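Local structure of trehalose monomycolate exporter MmpL3 (Mycobacterium tuberculosis, 7NVH) at residues S50-V55 against T538-G543; G383-L388 against V714-V719. The protein exports trehalose monomycolate, the mycolic acid carrier of the mycobacterial cell envelope, across the inner membrane, probably driven by proton flow as in other RND-type transporters. All blocks are in the same frame, centred on the assembly; numbering follows the deposited sequence.

Both contacts join the first MMPL family region to the second, and lie on opposite sides of the chain's centre, with nearest atoms about 39 Å apart. Interaction 1 is mostly buried, in the periplasmic part: helix 49-61 meets edge strand 540-543 through small residues, peptide groups and one leucine, beside a bound detergent. Interaction 2 is a surface contact on the membrane domain, where the short helix 385-391 rests on helix 694-726 through large side chains: tryptophan, arginine, methionine, leucine and phenylalanine. The two share no element. Neither pair of segments is joined by a hydrogen bond: interaction 1 rests on close packing, interaction 2 on apolar packing plus a guanidinium and a sulfur against an indole.

Interaction 1 (S50-V55 against T538-G543); sequences SVQASV and TVLVGG. With AV0 (Lauryl Maltose Neopentyl Glycol), chain B.
One face of the peptide between Val541 and Gly542 is covered by the Ala53 methyl: Ala53 CB stands almost directly over Gly542 N, at 3.8 Å, and lies 3.7 Å from Gly542 CA. Near the oxygen of the same peptide is the helix backbone, with Ser50 CA 3.8 Å from Val541 O; that oxygen also takes a weak hydrogen bond from Arg529. The second flat group is the Gln52 carboxamide at the exposed margin. It presents its oxygen, OE1, which is 4.1 Å from both Leu540 CD1 and Leu540 CD2, and the two side chains cross obliquely. Leu540 turns CG away from its own carbonyl carbon (chi1 -69°), and its CB packs against Ala53 CB.

The close fit depends on Gly542, which has no side chain between strand and helix, and Ser50 CA comes within 4.0 Å of Gly542 CA. The helix runs across the strand at 79°, nearly perpendicular. Strand 540-543 is an outer strand of a four-stranded antiparallel sheet, paired with strand 451-457 in the periplasmic part of this RND-type transporter. A helix from the first MMPL family region is thus docked on a sheet of the second, and Ala53 also reaches Val455 on the neighbouring strand.

Gly543 is the N-cap of helix 544-556, which continues the interface: Ser50 OG is hydrogen-bonded to Asp550, while Leu547 touches Ser50, Val51 and Ser54. Ser54 OG folds back in a weak bond to Ser50 O. From another flank of the helix, Val51, Ser54 and Val55 contribute to the lauryl maltose neopentyl glycol pocket. With CG1 anti to the backbone N (chi1 171°), Val51 places that methyl 3.7 Å from OAQ of the detergent's sugar head.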
ATOM      1  N   SER A  50      18.756  11.873   8.574  1.00 52.44           N
ATOM      2  CA  SER A  50      19.153  11.738   7.179  1.00 52.44           C
ATOM      3  C   SER A  50      18.331  12.632   6.262  1.00 52.44           C
ATOM      4  O   SER A  50      18.862  13.165   5.281  1.00 52.44           O
ATOM      5  CB  SER A  50      19.030  10.281   6.736  1.00 52.44           C
ATOM      6  OG  SER A  50      17.683   9.854   6.781  1.00 52.44           O
ATOM      7  N   VAL A  51      17.044  12.811   6.559  1.00 53.99           N
ATOM      8  CA  VAL A  51      16.243  13.771   5.810  1.00 53.99           C
ATOM      9  C   VAL A  51      16.737  15.186   6.067  1.00 53.99           C
ATOM     10  O   VAL A  51      16.783  16.018   5.153  1.00 53.99           O
ATOM     11  CB  VAL A  51      14.752  13.613   6.157  1.00 53.99           C
ATOM     12  CG1 VAL A  51      13.942  14.742   5.552  1.00 53.99           C
ATOM     13  CG2 VAL A  51      14.242  12.282   5.650  1.00 53.99           C
ATOM     14  N   GLN A  52      17.123  15.483   7.308  1.00 52.15           N
ATOM     15  CA  GLN A  52      17.722  16.779   7.605  1.00 52.15           C
ATOM     16  C   GLN A  52      18.983  17.004   6.786  1.00 52.15           C
ATOM     17  O   GLN A  52      19.178  18.088   6.223  1.00 52.15           O
ATOM     18  CB  GLN A  52      18.042  16.872   9.096  1.00 52.15           C
ATOM     19  CG  GLN A  52      16.838  17.075   9.989  1.00 52.15           C
ATOM     20  CD  GLN A  52      17.210  17.104  11.457  1.00 52.15           C
ATOM     21  OE1 GLN A  52      18.322  17.484  11.820  1.00 52.15           O
ATOM     22  NE2 GLN A  52      16.280  16.699  12.310  1.00 52.15           N
ATOM     23  N   ALA A  53      19.845  15.989   6.705  1.00 50.81           N
ATOM     24  CA  ALA A  53      21.070  16.092   5.923  1.00 50.81           C
ATOM     25  C   ALA A  53      20.776  16.288   4.443  1.00 50.81           C
ATOM     26  O   ALA A  53      21.420  17.112   3.787  1.00 50.81           O
ATOM     27  CB  ALA A  53      21.925  14.845   6.135  1.00 50.81           C
ATOM     28  N   SER A  54      19.812  15.541   3.901  1.00 51.53           N
ATOM     29  CA  SER A  54      19.446  15.703   2.500  1.00 51.53           C
ATOM     30  C   SER A  54      18.893  17.089   2.205  1.00 51.53           C
ATOM     31  O   SER A  54      19.252  17.681   1.181  1.00 51.53           O
ATOM     32  CB  SER A  54      18.423  14.641   2.099  1.00 51.53           C
ATOM     33  OG  SER A  54      19.038  13.376   1.941  1.00 51.53           O
ATOM     34  N   VAL A  55      18.040  17.619   3.076  1.00 51.50           N
ATOM     35  CA  VAL A  55      17.502  18.962   2.895  1.00 51.50           C
ATOM     36  C   VAL A  55      18.598  20.016   2.970  1.00 51.50           C
ATOM     37  O   VAL A  55      18.619  20.945   2.160  1.00 51.50           O
ATOM     38  CB  VAL A  55      16.388  19.228   3.925  1.00 51.50           C
ATOM     39  CG1 VAL A  55      15.939  20.672   3.853  1.00 51.50           C
ATOM     40  CG2 VAL A  55      15.212  18.308   3.670  1.00 51.50           C
ATOM     41  N   THR A 538      28.750  19.969  14.219  1.00 46.18           N
ATOM     42  CA  THR A 538      27.715  18.960  14.415  1.00 46.18           C
ATOM     43  C   THR A 538      27.529  18.241  13.089  1.00 46.18           C
ATOM     44  O   THR A 538      26.988  18.817  12.141  1.00 46.18           O
ATOM     45  CB  THR A 538      26.403  19.583  14.886  1.00 46.18           C
ATOM     46  OG1 THR A 538      25.921  20.495  13.894  1.00 46.18           O
ATOM     47  CG2 THR A 538      26.605  20.329  16.197  1.00 46.18           C
ATOM     48  N   VAL A 539      27.965  16.989  13.021  1.00 45.13           N
ATOM     49  CA  VAL A 539      27.950  16.231  11.777  1.00 45.13           C
ATOM     50  C   VAL A 539      26.634  15.475  11.668  1.00 45.13           C
ATOM     51  O   VAL A 539      26.279  14.695  12.558  1.00 45.13           O
ATOM     52  CB  VAL A 539      29.141  15.268  11.701  1.00 45.13           C
ATOM     53  CG1 VAL A 539      29.237  14.658  10.318  1.00 45.13           C
ATOM     54  CG2 VAL A 539      30.423  15.989  12.054  1.00 45.13           C
ATOM     55  N   LEU A 540      25.909  15.711  10.582  1.00 46.60           N
ATOM     56  CA  LEU A 540      24.734  14.929  10.227  1.00 46.60           C
ATOM     57  C   LEU A 540      25.113  13.980   9.102  1.00 46.60           C
ATOM     58  O   LEU A 540      25.782  14.384   8.146  1.00 46.60           O
ATOM     59  CB  LEU A 540      23.581  15.827   9.784  1.00 46.60           C
ATOM     60  CG  LEU A 540      22.899  16.705  10.828  1.00 46.60           C
ATOM     61  CD1 LEU A 540      22.031  17.741  10.147  1.00 46.60           C
ATOM     62  CD2 LEU A 540      22.069  15.860  11.764  1.00 46.60           C
ATOM     63  N   VAL A 541      24.690  12.726   9.210  1.00 47.33           N
ATOM     64  CA  VAL A 541      25.006  11.707   8.219  1.00 47.33           C
ATOM     65  C   VAL A 541      23.730  11.375   7.465  1.00 47.33           C
ATOM     66  O   VAL A 541      22.731  10.968   8.069  1.00 47.33           O
ATOM     67  CB  VAL A 541      25.612  10.455   8.867  1.00 47.33           C
ATOM     68  CG1 VAL A 541      26.035   9.467   7.801  1.00 47.33           C
ATOM     69  CG2 VAL A 541      26.791  10.838   9.737  1.00 47.33           C
ATOM     70  N   GLY A 542      23.763  11.547   6.149  1.00 50.27           N
ATOM     71  CA  GLY A 542      22.618  11.331   5.296  1.00 50.27           C
ATOM     72  C   GLY A 542      22.965  10.422   4.134  1.00 50.27           C
ATOM     73  O   GLY A 542      23.774   9.503   4.251  1.00 50.27           O
ATOM     74  N   GLY A 543      22.337  10.696   3.004  1.00 52.72           N
ATOM     75  CA  GLY A 543      22.516   9.889   1.818  1.00 52.72           C
ATOM     76  C   GLY A 543      21.399   8.872   1.656  1.00 52.72           C
ATOM     77  O   GLY A 543      20.674   8.538   2.596  1.00 52.72           O
TER
HETATM   78  C1  AV0 B 801      13.259   9.860  -4.252  1.00 63.35           C
HETATM   79  O1  AV0 B 801      13.142   8.544  -4.674  1.00 63.35           O
HETATM   80  C2  AV0 B 801      12.110  10.222  -3.332  1.00 63.35           C
HETATM   81  O2  AV0 B 801      10.882  10.072  -4.046  1.00 63.35           O
HETATM   82  C3  AV0 B 801      12.226  11.635  -2.848  1.00 63.35           C
HETATM   83  O3  AV0 B 801      11.214  11.831  -1.820  1.00 63.35           O
HETATM   84  C4  AV0 B 801      13.565  11.975  -2.289  1.00 63.35           C
HETATM   85  O4  AV0 B 801      13.715  13.440  -2.251  1.00 63.35           O
HETATM   86  C5  AV0 B 801      14.741  11.431  -3.104  1.00 63.35           C
HETATM   87  O5  AV0 B 801      14.554  10.028  -3.550  1.00 63.35           O
HETATM   88  C6  AV0 B 801      15.978  11.501  -2.270  1.00 63.35           C
HETATM   89  O6  AV0 B 801      16.602  10.241  -2.266  1.00 63.35           O
HETATM   90  CAA AV0 B 801       3.184   4.312  -7.475  1.00 63.35           C
HETATM   91  CAB AV0 B 801      22.311   8.205 -13.455  1.00 63.35           C
HETATM   92  OAI AV0 B 801      11.260  12.272   0.904  1.00 63.35           O
HETATM   93  OAJ AV0 B 801      24.245   1.948  -7.144  1.00 63.35           O
HETATM   94  OAL AV0 B 801      17.293   0.815  -3.093  1.00 63.35           O
HETATM   95  OAN AV0 B 801      20.860   4.366  -5.973  1.00 63.35           O
HETATM   96  OAP AV0 B 801      18.742   5.772  -7.172  1.00 63.35           O
HETATM   97  OAQ AV0 B 801      15.217  14.675   2.087  1.00 63.35           O
HETATM   98  OAR AV0 B 801      23.626  -0.351  -4.739  1.00 63.35           O
HETATM   99  OAS AV0 B 801      12.409  16.386   0.537  1.00 63.35           O
HETATM  100  OAT AV0 B 801      21.334  -1.937  -3.998  1.00 63.35           O
HETATM  101  OAU AV0 B 801      15.522  14.999  -0.777  1.00 63.35           O
HETATM  102  OAV AV0 B 801      18.931  -0.520  -4.097  1.00 63.35           O
HETATM  103  CAW AV0 B 801       4.500   5.050  -7.640  1.00 63.35           C
HETATM  104  CAX AV0 B 801      21.114   7.207 -13.542  1.00 63.35           C
HETATM  105  CAY AV0 B 801       4.823   5.806  -6.361  1.00 63.35           C
HETATM  106  CAZ AV0 B 801      20.438   7.080 -12.148  1.00 63.35           C
HETATM  107  CBA AV0 B 801       6.283   6.262  -6.397  1.00 63.35           C
HETATM  108  CBB AV0 B 801      19.300   6.038 -12.235  1.00 63.35           C
HETATM  109  CBC AV0 B 801       7.186   5.052  -6.703  1.00 63.35           C
HETATM  110  CBD AV0 B 801      18.708   5.766 -10.816  1.00 63.35           C
HETATM  111  CBE AV0 B 801       8.671   5.415  -6.381  1.00 63.35           C
HETATM  112  CBF AV0 B 801      17.316   5.121 -10.973  1.00 63.35           C
HETATM  113  CBG AV0 B 801       9.097   6.710  -7.196  1.00 63.35           C
HETATM  114  CBH AV0 B 801      16.654   4.937  -9.555  1.00 63.35           C
HETATM  115  CBI AV0 B 801      10.244   7.456  -6.417  1.00 63.35           C
HETATM  116  CBJ AV0 B 801      15.159   5.368  -9.632  1.00 63.35           C
HETATM  117  CBK AV0 B 801      11.659   7.082  -7.045  1.00 63.35           C
HETATM  118  CBL AV0 B 801      14.510   5.288  -8.207  1.00 63.35           C
HETATM  119  CBM AV0 B 801      11.781  13.448   1.481  1.00 63.35           C
HETATM  120  CBN AV0 B 801      23.229   1.002  -7.368  1.00 63.35           C
HETATM  121  CBP AV0 B 801      17.682   2.167  -3.013  1.00 63.35           C
HETATM  122  CBQ AV0 B 801      12.520   6.266  -5.993  1.00 63.35           C
HETATM  123  CBR AV0 B 801      14.457   6.731  -7.597  1.00 63.35           C
HETATM  124  CBS AV0 B 801      14.270   8.124  -5.463  1.00 63.35           C
HETATM  125  CBT AV0 B 801      14.965   5.640  -5.302  1.00 63.35           C
HETATM  126  OBV AV0 B 801      16.339   5.836  -5.690  1.00 63.35           O
HETATM  127  OBX AV0 B 801      16.905   3.888  -4.514  1.00 63.35           O
HETATM  128  OBY AV0 B 801      13.673  12.949   0.047  1.00 63.35           O
HETATM  129  OBZ AV0 B 801      20.909   1.260  -6.709  1.00 63.35           O
HETATM  130  OCB AV0 B 801      20.135   1.973  -4.631  1.00 63.35           O
HETATM  131  CCC AV0 B 801      13.276  13.435   1.387  1.00 63.35           C
HETATM  132  CCD AV0 B 801      22.261   1.003  -6.200  1.00 63.35           C
HETATM  133  CCF AV0 B 801      17.820   2.738  -4.404  1.00 63.35           C
HETATM  134  CCH AV0 B 801      19.462   3.916  -5.887  1.00 63.35           C
HETATM  135  CCJ AV0 B 801      17.115   4.681  -5.739  1.00 63.35           C
HETATM  136  CCL AV0 B 801      18.584   5.088  -5.912  1.00 63.35           C
HETATM  137  CCM AV0 B 801      14.039   6.684  -6.098  1.00 63.35           C
HETATM  138  CCN AV0 B 801      13.833  14.825   1.707  1.00 63.35           C
HETATM  139  CCO AV0 B 801      22.377  -0.332  -5.461  1.00 63.35           C
HETATM  140  CCQ AV0 B 801      19.280   3.132  -4.633  1.00 63.35           C
HETATM  141  CCR AV0 B 801      13.367  13.944  -0.993  1.00 63.35           C
HETATM  142  CCS AV0 B 801      19.878   1.092  -5.660  1.00 63.35           C
HETATM  143  CCT AV0 B 801      13.762  15.810   0.599  1.00 63.35           C
HETATM  144  CCU AV0 B 801      21.269  -0.555  -4.490  1.00 63.35           C
HETATM  145  CCV AV0 B 801      14.109  15.247  -0.731  1.00 63.35           C
HETATM  146  CCW AV0 B 801      19.959  -0.326  -5.098  1.00 63.35           C

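Interaction 2 (G383-L388 against V714-V719); sequences GFWGKL and VRMFLV
Backed by Phe384, whose CE2 lies over the centre of one indole face, Trp385 makes the first contact of 383-388 with the other segment, bringing the six-membered half of its indole up to Arg715 and Met716. With CG anti to the carbonyl carbon (chi1 -84°), the ring extends roughly at right angles to its own helix, toward helix 694-726. Trp385 CH2 sits over one face of the Arg715 guanidinium, 3.4 Å from Arg715 CZ. The two planes are 46° apart, so this is a tilted contact rather than a parallel stack. The guanidinium is fixed by other bonds: NH1 to Ala711 O and Thr675 OG1, and NH2 to Gly671 O, which hold the flat group in place against the indole and probably help to solvate its charge.

Met716 approaches the same ring from its edge, where CG lies near the ring plane, 3.4 Å from Trp385 CZ3. Its sulfur makes a Met-aromatic contact, 4.7 Å from the centroid of the six-membered ring in an oblique position. One turn on, Leu388 divides its branches between two residues. CG is anti to the backbone N (chi1 170°), and from there CD2 reaches Met716 CB at 3.8 Å while CD1 reaches Phe717 CE1 at 3.6 Å. Met716 CB also lies over the centre of a face of the Phe717 ring, which ties these residues into one apolar patch.

The receiving helix widens here into a pi-type turn, as the bond from Val719 N to Val714 O, 3.1 Å, indicates. In the RND-type membrane bundle, helix 694-726 packs against helices 582-607, 624-654 and 401-408, while Trp385 and Arg715 both touch helix 671-689.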
ATOM      1  N   GLY A 383     -27.769 -28.883   4.534  1.00 57.60           N
ATOM      2  CA  GLY A 383     -27.146 -29.158   3.257  1.00 57.60           C
ATOM      3  C   GLY A 383     -25.695 -29.570   3.372  1.00 57.60           C
ATOM      4  O   GLY A 383     -25.376 -30.568   4.023  1.00 57.60           O
ATOM      5  N   PHE A 384     -24.804 -28.815   2.734  1.00 51.79           N
ATOM      6  CA  PHE A 384     -23.374 -29.076   2.809  1.00 51.79           C
ATOM      7  C   PHE A 384     -22.687 -28.273   3.899  1.00 51.79           C
ATOM      8  O   PHE A 384     -21.826 -28.805   4.604  1.00 51.79           O
ATOM      9  CB  PHE A 384     -22.704 -28.771   1.466  1.00 51.79           C
ATOM     10  CG  PHE A 384     -21.223 -28.532   1.570  1.00 51.79           C
ATOM     11  CD1 PHE A 384     -20.347 -29.592   1.713  1.00 51.79           C
ATOM     12  CD2 PHE A 384     -20.708 -27.249   1.524  1.00 51.79           C
ATOM     13  CE1 PHE A 384     -18.990 -29.376   1.808  1.00 51.79           C
ATOM     14  CE2 PHE A 384     -19.350 -27.030   1.621  1.00 51.79           C
ATOM     15  CZ  PHE A 384     -18.492 -28.093   1.762  1.00 51.79           C
ATOM     16  N   TRP A 385     -23.047 -27.000   4.053  1.00 51.87           N
ATOM     17  CA  TRP A 385     -22.393 -26.172   5.056  1.00 51.87           C
ATOM     18  C   TRP A 385     -22.784 -26.586   6.465  1.00 51.87           C
ATOM     19  O   TRP A 385     -21.989 -26.431   7.396  1.00 51.87           O
ATOM     20  CB  TRP A 385     -22.725 -24.704   4.818  1.00 51.87           C
ATOM     21  CG  TRP A 385     -21.844 -24.081   3.800  1.00 51.87           C
ATOM     22  CD1 TRP A 385     -22.194 -23.681   2.549  1.00 51.87           C
ATOM     23  CD2 TRP A 385     -20.450 -23.799   3.939  1.00 51.87           C
ATOM     24  NE1 TRP A 385     -21.105 -23.158   1.897  1.00 51.87           N
ATOM     25  CE2 TRP A 385     -20.021 -23.219   2.732  1.00 51.87           C
ATOM     26  CE3 TRP A 385     -19.524 -23.974   4.968  1.00 51.87           C
ATOM     27  CZ2 TRP A 385     -18.709 -22.815   2.526  1.00 51.87           C
ATOM     28  CZ3 TRP A 385     -18.225 -23.574   4.763  1.00 51.87           C
ATOM     29  CH2 TRP A 385     -17.826 -23.002   3.551  1.00 51.87           C
ATOM     30  N   GLY A 386     -23.994 -27.107   6.645  1.00 52.32           N
ATOM     31  CA  GLY A 386     -24.399 -27.610   7.940  1.00 52.32           C
ATOM     32  C   GLY A 386     -23.929 -29.008   8.253  1.00 52.32           C
ATOM     33  O   GLY A 386     -24.042 -29.443   9.402  1.00 52.32           O
ATOM     34  N   LYS A 387     -23.409 -29.725   7.258  1.00 50.44           N
ATOM     35  CA  LYS A 387     -22.856 -31.052   7.477  1.00 50.44           C
ATOM     36  C   LYS A 387     -21.343 -31.053   7.595  1.00 50.44           C
ATOM     37  O   LYS A 387     -20.783 -32.009   8.140  1.00 50.44           O
ATOM     38  CB  LYS A 387     -23.271 -31.997   6.344  1.00 50.44           C
ATOM     39  CG  LYS A 387     -24.488 -32.842   6.667  1.00 50.44           C
ATOM     40  CD  LYS A 387     -25.009 -33.564   5.436  1.00 50.44           C
ATOM     41  CE  LYS A 387     -23.955 -34.480   4.842  1.00 50.44           C
ATOM     42  NZ  LYS A 387     -24.553 -35.708   4.249  1.00 50.44           N
ATOM     43  N   LEU A 388     -20.667 -30.023   7.086  1.00 49.25           N
ATOM     44  CA  LEU A 388     -19.238 -29.887   7.340  1.00 49.25           C
ATOM     45  C   LEU A 388     -18.985 -29.550   8.804  1.00 49.25           C
ATOM     46  O   LEU A 388     -18.197 -30.226   9.487  1.00 49.25           O
ATOM     47  CB  LEU A 388     -18.647 -28.820   6.422  1.00 49.25           C
ATOM     48  CG  LEU A 388     -17.215 -28.371   6.700  1.00 49.25           C
ATOM     49  CD1 LEU A 388     -16.224 -29.386   6.165  1.00 49.25           C
ATOM     50  CD2 LEU A 388     -16.967 -27.007   6.085  1.00 49.25           C
ATOM     51  N   VAL A 714      -9.634 -21.273   8.053  1.00 53.99           N
ATOM     52  CA  VAL A 714     -10.036 -20.727   9.346  1.00 53.99           C
ATOM     53  C   VAL A 714     -11.536 -20.890   9.545  1.00 53.99           C
ATOM     54  O   VAL A 714     -11.979 -21.621  10.434  1.00 53.99           O
ATOM     55  CB  VAL A 714      -9.609 -19.256   9.466  1.00 53.99           C
ATOM     56  CG1 VAL A 714     -10.114 -18.672  10.766  1.00 53.99           C
ATOM     57  CG2 VAL A 714      -8.099 -19.138   9.380  1.00 53.99           C
ATOM     58  N   ARG A 715     -12.330 -20.269   8.672  1.00 53.14           N
ATOM     59  CA  ARG A 715     -13.779 -20.277   8.847  1.00 53.14           C
ATOM     60  C   ARG A 715     -14.337 -21.692   8.875  1.00 53.14           C
ATOM     61  O   ARG A 715     -15.192 -22.011   9.708  1.00 53.14           O
ATOM     62  CB  ARG A 715     -14.447 -19.475   7.733  1.00 53.14           C
ATOM     63  CG  ARG A 715     -15.916 -19.804   7.559  1.00 53.14           C
ATOM     64  CD  ARG A 715     -16.493 -19.161   6.318  1.00 53.14           C
ATOM     65  NE  ARG A 715     -15.886 -19.679   5.100  1.00 53.14           N
ATOM     66  CZ  ARG A 715     -16.552 -19.888   3.970  1.00 53.14           C
ATOM     67  NH1 ARG A 715     -15.923 -20.361   2.905  1.00 53.14           N
ATOM     68  NH2 ARG A 715     -17.847 -19.625   3.907  1.00 53.14           N
ATOM     69  N   MET A 716     -13.869 -22.560   7.977  1.00 54.51           N
ATOM     70  CA  MET A 716     -14.500 -23.869   7.869  1.00 54.51           C
ATOM     71  C   MET A 716     -14.105 -24.801   9.006  1.00 54.51           C
ATOM     72  O   MET A 716     -14.918 -25.635   9.418  1.00 54.51           O
ATOM     73  CB  MET A 716     -14.183 -24.528   6.526  1.00 54.51           C
ATOM     74  CG  MET A 716     -14.848 -23.857   5.342  1.00 54.51           C
ATOM     75  SD  MET A 716     -14.656 -24.753   3.787  1.00 54.51           S
ATOM     76  CE  MET A 716     -13.015 -25.431   3.966  1.00 54.51           C
ATOM     77  N   PHE A 717     -12.887 -24.693   9.533  1.00 51.98           N
ATOM     78  CA  PHE A 717     -12.461 -25.689  10.507  1.00 51.98           C
ATOM     79  C   PHE A 717     -12.043 -25.112  11.848  1.00 51.98           C
ATOM     80  O   PHE A 717     -12.387 -25.682  12.884  1.00 51.98           O
ATOM     81  CB  PHE A 717     -11.298 -26.505   9.941  1.00 51.98           C
ATOM     82  CG  PHE A 717     -11.613 -27.213   8.658  1.00 51.98           C
ATOM     83  CD1 PHE A 717     -12.628 -28.147   8.596  1.00 51.98           C
ATOM     84  CD2 PHE A 717     -10.882 -26.951   7.515  1.00 51.98           C
ATOM     85  CE1 PHE A 717     -12.912 -28.802   7.418  1.00 51.98           C
ATOM     86  CE2 PHE A 717     -11.162 -27.602   6.334  1.00 51.98           C
ATOM     87  CZ  PHE A 717     -12.178 -28.529   6.285  1.00 51.98           C
ATOM     88  N   LEU A 718     -11.296 -24.008  11.865  1.00 52.54           N
ATOM     89  CA  LEU A 718     -10.693 -23.548  13.109  1.00 52.54           C
ATOM     90  C   LEU A 718     -11.712 -22.888  14.025  1.00 52.54           C
ATOM     91  O   LEU A 718     -11.761 -23.197  15.220  1.00 52.54           O
ATOM     92  CB  LEU A 718      -9.553 -22.578  12.804  1.00 52.54           C
ATOM     93  CG  LEU A 718      -8.381 -22.577  13.781  1.00 52.54           C
ATOM     94  CD1 LEU A 718      -7.853 -23.986  13.975  1.00 52.54           C
ATOM     95  CD2 LEU A 718      -7.284 -21.655  13.281  1.00 52.54           C
ATOM     96  N   VAL A 719     -12.526 -21.977  13.492  1.00 51.39           N
ATOM     97  CA  VAL A 719     -13.512 -21.290  14.328  1.00 51.39           C
ATOM     98  C   VAL A 719     -14.523 -22.255  14.936  1.00 51.39           C
ATOM     99  O   VAL A 719     -14.736 -22.199  16.159  1.00 51.39           O
ATOM    100  CB  VAL A 719     -14.178 -20.151  13.533  1.00 51.39           C
ATOM    101  CG1 VAL A 719     -14.997 -19.276  14.459  1.00 51.39           C
ATOM    102  CG2 VAL A 719     -13.131 -19.328  12.813  1.00 51.39           C
TER